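PDB 6C3R: protein 1A from Cricket paralysis virus, which suppresses antiviral RNA silencing in insect cells by inhibiting host AGO2 and recruiting a cellular ubiquitin ligase complex that promotes its degradation. Local coordinates for residues R55-T69 and W80-C92. Sequence-based numbering, arbitrary orientation.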
# COMPACT_ATOMS: atom_id res chain seq x y z
N ARG A 55 8.30 -2.41 0.50
CA ARG A 55 7.48 -1.22 0.23
C ARG A 55 7.76 -0.16 1.30
O ARG A 55 8.05 0.98 0.98
CB ARG A 55 6.00 -1.63 0.19
CG ARG A 55 5.11 -0.94 -0.84
CD ARG A 55 4.43 0.31 -0.30
NE ARG A 55 3.86 0.10 1.04
CZ ARG A 55 3.59 1.08 1.92
NH1 ARG A 55 3.79 2.38 1.63
NH2 ARG A 55 3.10 0.75 3.12
N ILE A 56 7.73 -0.57 2.56
CA ILE A 56 8.07 0.28 3.72
C ILE A 56 9.49 0.86 3.56
O ILE A 56 9.68 2.06 3.66
CB ILE A 56 8.01 -0.50 5.08
CG1 ILE A 56 6.66 -1.16 5.35
CG2 ILE A 56 8.36 0.39 6.25
CD1 ILE A 56 5.47 -0.25 5.13
N LYS A 57 10.46 -0.01 3.35
CA LYS A 57 11.87 0.40 3.32
C LYS A 57 12.18 1.39 2.19
O LYS A 57 12.86 2.39 2.39
CB LYS A 57 12.77 -0.82 3.25
CG LYS A 57 12.79 -1.62 4.55
CD LYS A 57 13.68 -0.94 5.58
CE LYS A 57 13.12 -1.04 7.00
NZ LYS A 57 13.83 -0.11 7.92
N ARG A 58 11.65 1.09 1.01
CA ARG A 58 11.64 2.02 -0.11
C ARG A 58 11.06 3.41 0.22
O ARG A 58 11.63 4.42 -0.19
CB ARG A 58 10.90 1.38 -1.28
CG ARG A 58 10.75 2.25 -2.51
CD ARG A 58 12.08 2.51 -3.21
NE ARG A 58 11.84 2.91 -4.60
CZ ARG A 58 12.70 3.57 -5.38
NH1 ARG A 58 13.92 3.92 -4.94
NH2 ARG A 58 12.34 3.88 -6.62
N GLU A 59 9.93 3.45 0.93
CA GLU A 59 9.30 4.72 1.34
C GLU A 59 10.25 5.56 2.23
O GLU A 59 10.44 6.76 2.01
CB GLU A 59 7.94 4.46 2.01
CG GLU A 59 7.10 5.74 2.22
CD GLU A 59 5.60 5.52 2.51
OE1 GLU A 59 4.91 4.76 1.79
OE2 GLU A 59 5.06 6.14 3.45
N GLU A 60 10.87 4.91 3.21
CA GLU A 60 11.84 5.57 4.12
C GLU A 60 13.07 6.11 3.38
O GLU A 60 13.56 7.18 3.68
CB GLU A 60 12.32 4.59 5.19
CG GLU A 60 11.23 4.06 6.12
CD GLU A 60 11.64 2.82 6.93
OE1 GLU A 60 12.87 2.48 6.98
OE2 GLU A 60 10.72 2.20 7.54
N GLU A 61 13.56 5.32 2.43
CA GLU A 61 14.73 5.66 1.61
C GLU A 61 14.47 6.94 0.80
O GLU A 61 15.30 7.86 0.77
CB GLU A 61 15.04 4.47 0.69
CG GLU A 61 16.32 4.61 -0.11
CD GLU A 61 16.39 3.68 -1.32
OE1 GLU A 61 17.44 3.01 -1.51
OE2 GLU A 61 15.41 3.62 -2.11
N LEU A 62 13.29 6.99 0.19
CA LEU A 62 12.86 8.11 -0.61
C LEU A 62 12.56 9.37 0.20
O LEU A 62 12.91 10.47 -0.23
CB LEU A 62 11.62 7.71 -1.43
CG LEU A 62 11.84 6.73 -2.58
CD1 LEU A 62 10.53 6.28 -3.18
CD2 LEU A 62 12.72 7.34 -3.64
N ARG A 63 11.89 9.24 1.35
CA ARG A 63 11.70 10.39 2.23
C ARG A 63 13.06 11.00 2.59
O ARG A 63 13.21 12.22 2.62
CB ARG A 63 10.94 10.01 3.50
CG ARG A 63 10.68 11.19 4.44
CD ARG A 63 10.11 10.78 5.79
NE ARG A 63 8.82 10.12 5.65
CZ ARG A 63 8.56 8.82 5.82
NH1 ARG A 63 9.48 7.94 6.19
NH2 ARG A 63 7.33 8.39 5.64
N LYS A 64 14.05 10.14 2.84
CA LYS A 64 15.38 10.57 3.23
C LYS A 64 16.05 11.36 2.10
O LYS A 64 16.60 12.43 2.31
CB LYS A 64 16.21 9.36 3.61
CG LYS A 64 17.37 9.67 4.54
CD LYS A 64 18.19 8.42 4.77
CE LYS A 64 19.32 8.66 5.76
NZ LYS A 64 20.32 7.53 5.78
N LEU A 65 15.98 10.82 0.89
CA LEU A 65 16.56 11.46 -0.27
C LEU A 65 15.88 12.76 -0.59
O LEU A 65 16.56 13.70 -0.99
CB LEU A 65 16.49 10.54 -1.50
CG LEU A 65 17.43 9.35 -1.46
CD1 LEU A 65 17.00 8.29 -2.48
CD2 LEU A 65 18.87 9.79 -1.71
N ILE A 66 14.56 12.79 -0.45
CA ILE A 66 13.80 13.98 -0.73
C ILE A 66 14.22 15.08 0.23
O ILE A 66 14.25 16.24 -0.15
CB ILE A 66 12.26 13.72 -0.68
CG1 ILE A 66 11.83 12.91 -1.91
CG2 ILE A 66 11.43 15.02 -0.60
CD1 ILE A 66 10.55 12.11 -1.72
N PHE A 67 14.56 14.72 1.46
CA PHE A 67 15.06 15.72 2.37
C PHE A 67 16.49 16.10 2.08
O PHE A 67 16.83 17.29 1.98
CB PHE A 67 14.99 15.31 3.82
CG PHE A 67 15.56 16.36 4.72
CD1 PHE A 67 14.82 17.49 5.03
CD2 PHE A 67 16.88 16.28 5.17
CE1 PHE A 67 15.35 18.50 5.82
CE2 PHE A 67 17.43 17.28 5.95
CZ PHE A 67 16.66 18.39 6.28
N LEU A 68 17.36 15.10 2.01
CA LEU A 68 18.78 15.38 1.85
C LEU A 68 19.06 16.17 0.58
O LEU A 68 19.87 17.08 0.59
CB LEU A 68 19.59 14.10 1.84
CG LEU A 68 19.68 13.28 3.12
CD1 LEU A 68 20.44 12.01 2.78
CD2 LEU A 68 20.36 14.00 4.25
N THR A 69 18.37 15.85 -0.51
CA THR A 69 18.55 16.59 -1.76
C THR A 69 17.98 18.01 -1.67
O THR A 69 18.46 18.90 -2.36
CB THR A 69 17.91 15.87 -2.97
OG1 THR A 69 16.52 15.66 -2.73
CG2 THR A 69 18.60 14.54 -3.26
N TRP A 80 14.58 16.14 -8.41
CA TRP A 80 13.94 16.15 -7.11
C TRP A 80 12.47 15.77 -7.24
O TRP A 80 11.98 14.94 -6.47
CB TRP A 80 14.06 17.52 -6.46
CG TRP A 80 13.42 17.57 -5.09
CD1 TRP A 80 13.97 17.14 -3.92
CD2 TRP A 80 12.12 18.05 -4.77
NE1 TRP A 80 13.10 17.34 -2.89
CE2 TRP A 80 11.95 17.90 -3.39
CE3 TRP A 80 11.07 18.58 -5.51
CZ2 TRP A 80 10.77 18.28 -2.73
CZ3 TRP A 80 9.90 18.96 -4.86
CH2 TRP A 80 9.76 18.81 -3.49
N LYS A 81 11.78 16.36 -8.20
CA LYS A 81 10.37 16.05 -8.41
C LYS A 81 10.13 14.61 -8.76
O LYS A 81 9.14 14.04 -8.31
CB LYS A 81 9.78 16.90 -9.50
CG LYS A 81 9.37 18.28 -9.02
CD LYS A 81 9.27 19.25 -10.18
CE LYS A 81 8.25 18.83 -11.22
NZ LYS A 81 8.50 19.59 -12.48
N GLY A 82 11.01 14.02 -9.56
CA GLY A 82 10.91 12.61 -9.89
C GLY A 82 10.99 11.72 -8.66
O GLY A 82 10.32 10.71 -8.60
N LEU A 83 11.80 12.10 -7.67
CA LEU A 83 11.85 11.38 -6.40
C LEU A 83 10.52 11.48 -5.66
O LEU A 83 10.01 10.51 -5.16
CB LEU A 83 12.95 11.92 -5.48
CG LEU A 83 14.43 11.71 -5.82
CD1 LEU A 83 15.31 12.60 -4.96
CD2 LEU A 83 14.80 10.26 -5.63
N VAL A 84 9.95 12.66 -5.63
CA VAL A 84 8.64 12.82 -5.03
C VAL A 84 7.62 11.92 -5.75
O VAL A 84 6.78 11.31 -5.12
CB VAL A 84 8.18 14.29 -5.04
CG1 VAL A 84 6.78 14.42 -4.49
CG2 VAL A 84 9.13 15.13 -4.20
N TRP A 85 7.71 11.87 -7.06
CA TRP A 85 6.81 11.05 -7.87
C TRP A 85 6.93 9.55 -7.54
O TRP A 85 5.94 8.86 -7.42
CB TRP A 85 7.05 11.32 -9.36
CG TRP A 85 6.30 10.39 -10.25
CD1 TRP A 85 6.82 9.50 -11.15
CD2 TRP A 85 4.88 10.22 -10.30
NE1 TRP A 85 5.82 8.79 -11.74
CE2 TRP A 85 4.61 9.21 -11.25
CE3 TRP A 85 3.80 10.82 -9.62
CZ2 TRP A 85 3.31 8.79 -11.55
CZ3 TRP A 85 2.50 10.41 -9.91
CH2 TRP A 85 2.27 9.40 -10.87
N LYS A 86 8.16 9.08 -7.38
CA LYS A 86 8.41 7.71 -6.91
C LYS A 86 7.88 7.42 -5.51
O LYS A 86 7.42 6.31 -5.25
CB LYS A 86 9.88 7.40 -6.92
CG LYS A 86 10.42 7.15 -8.30
CD LYS A 86 11.93 7.31 -8.26
CE LYS A 86 12.59 6.81 -9.51
NZ LYS A 86 13.96 7.41 -9.58
N PHE A 87 7.99 8.39 -4.61
CA PHE A 87 7.38 8.30 -3.29
C PHE A 87 5.88 8.18 -3.43
O PHE A 87 5.29 7.25 -2.91
CB PHE A 87 7.74 9.52 -2.43
CG PHE A 87 7.21 9.45 -1.04
CD1 PHE A 87 5.94 9.93 -0.74
CD2 PHE A 87 7.96 8.89 -0.02
CE1 PHE A 87 5.41 9.85 0.55
CE2 PHE A 87 7.46 8.82 1.27
CZ PHE A 87 6.17 9.29 1.56
N VAL A 88 5.28 9.13 -4.13
CA VAL A 88 3.84 9.14 -4.42
C VAL A 88 3.39 7.81 -5.05
O VAL A 88 2.40 7.25 -4.63
CB VAL A 88 3.48 10.35 -5.30
CG1 VAL A 88 2.16 10.18 -6.02
CG2 VAL A 88 3.42 11.62 -4.46
N GLN A 89 4.12 7.30 -6.04
CA GLN A 89 3.82 5.97 -6.60
C GLN A 89 3.85 4.87 -5.53
O GLN A 89 2.95 4.04 -5.46
CB GLN A 89 4.80 5.59 -7.72
CG GLN A 89 4.49 6.25 -9.05
CD GLN A 89 5.35 5.71 -10.21
OE1 GLN A 89 5.15 6.11 -11.37
NE2 GLN A 89 6.29 4.81 -9.92
N ASN A 90 4.89 4.87 -4.71
CA ASN A 90 5.03 3.85 -3.69
C ASN A 90 4.08 4.02 -2.49
O ASN A 90 3.83 3.07 -1.77
CB ASN A 90 6.49 3.78 -3.23
CG ASN A 90 6.89 2.41 -2.72
OD1 ASN A 90 6.78 1.40 -3.44
ND2 ASN A 90 7.36 2.35 -1.49
N TYR A 91 3.56 5.22 -2.27
CA TYR A 91 2.63 5.41 -1.15
C TYR A 91 1.30 4.68 -1.42
O TYR A 91 0.87 4.51 -2.55
CB TYR A 91 2.43 6.90 -0.82
CG TYR A 91 1.54 7.12 0.40
CD1 TYR A 91 2.03 6.95 1.70
CD2 TYR A 91 0.22 7.49 0.25
CE1 TYR A 91 1.21 7.14 2.81
CE2 TYR A 91 -0.60 7.70 1.34
CZ TYR A 91 -0.11 7.52 2.62
OH TYR A 91 -0.97 7.73 3.71
N CYS A 92 0.68 4.22 -0.34
CA CYS A 92 -0.49 3.39 -0.40
C CYS A 92 -1.33 3.81 0.81
O CYS A 92 -1.03 3.40 1.93
CB CYS A 92 -0.01 1.94 -0.32
SG CYS A 92 -1.23 0.71 0.14
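Trp-80 donates its indole NE1-H to the backbone carbonyl O of Ile-66 at 3.2 Å, with an N-H...O angle of 159°. The oxygen lies in the indole plane and is met on a lone pair, an alignment that restrains the rotation of the ring, which Phe-77, Phe-112 and Trp-119 also pack against. Thr-69 OG1 sits at the same ring edge while giving its own hydrogen bond to Leu-65 O, which also accepts from Thr-69 N on the opposite face of the carbonyl plane. CG2 of Ile-66 packs beside the indole, 3.7 Å from Trp-80 NE1 and close to CZ2 as well, the two side chains crossing at about a right angle.

Between the polar ends runs an antiparallel helix pair with knobs-into-holes packing; the axes of 55-69 and 80-90 come within 9.5 Å at their closest, their directions 156° apart. Ile-66 enters the hole formed by Trp-80, Leu-83, Val-84 and Phe-87; in return Leu-83 fills one among Leu-62, Leu-65, Ile-66 and Thr-69. Phe-87, with CG anti to its own N (chi1 -177°), swings its ring among Glu-59, Leu-62, Arg-63 and Ile-66. Leu-106 of strand 104-108 touches both Ile-66 and Phe-87, joining the pair to the small parallel sheet.

At the other end polar groups take over. Asn-90 ND2 makes a weak bond to Arg-55 O (2.9 Å), and Arg-55 NH1 a weak, longer one to Asn-90 O. The same NH1 forms a salt bridge with Glu-59 OE1 at 2.6 Å, while Glu-59 OE2 lies at the edge of the Tyr-91 ring. Just beyond, CB of the poorly ordered Cys-92 lies over one face of the Arg-55 guanidinium, toward its rim, and SG of Cys-92 forms a disulfide with Cys-92 of the second subunit.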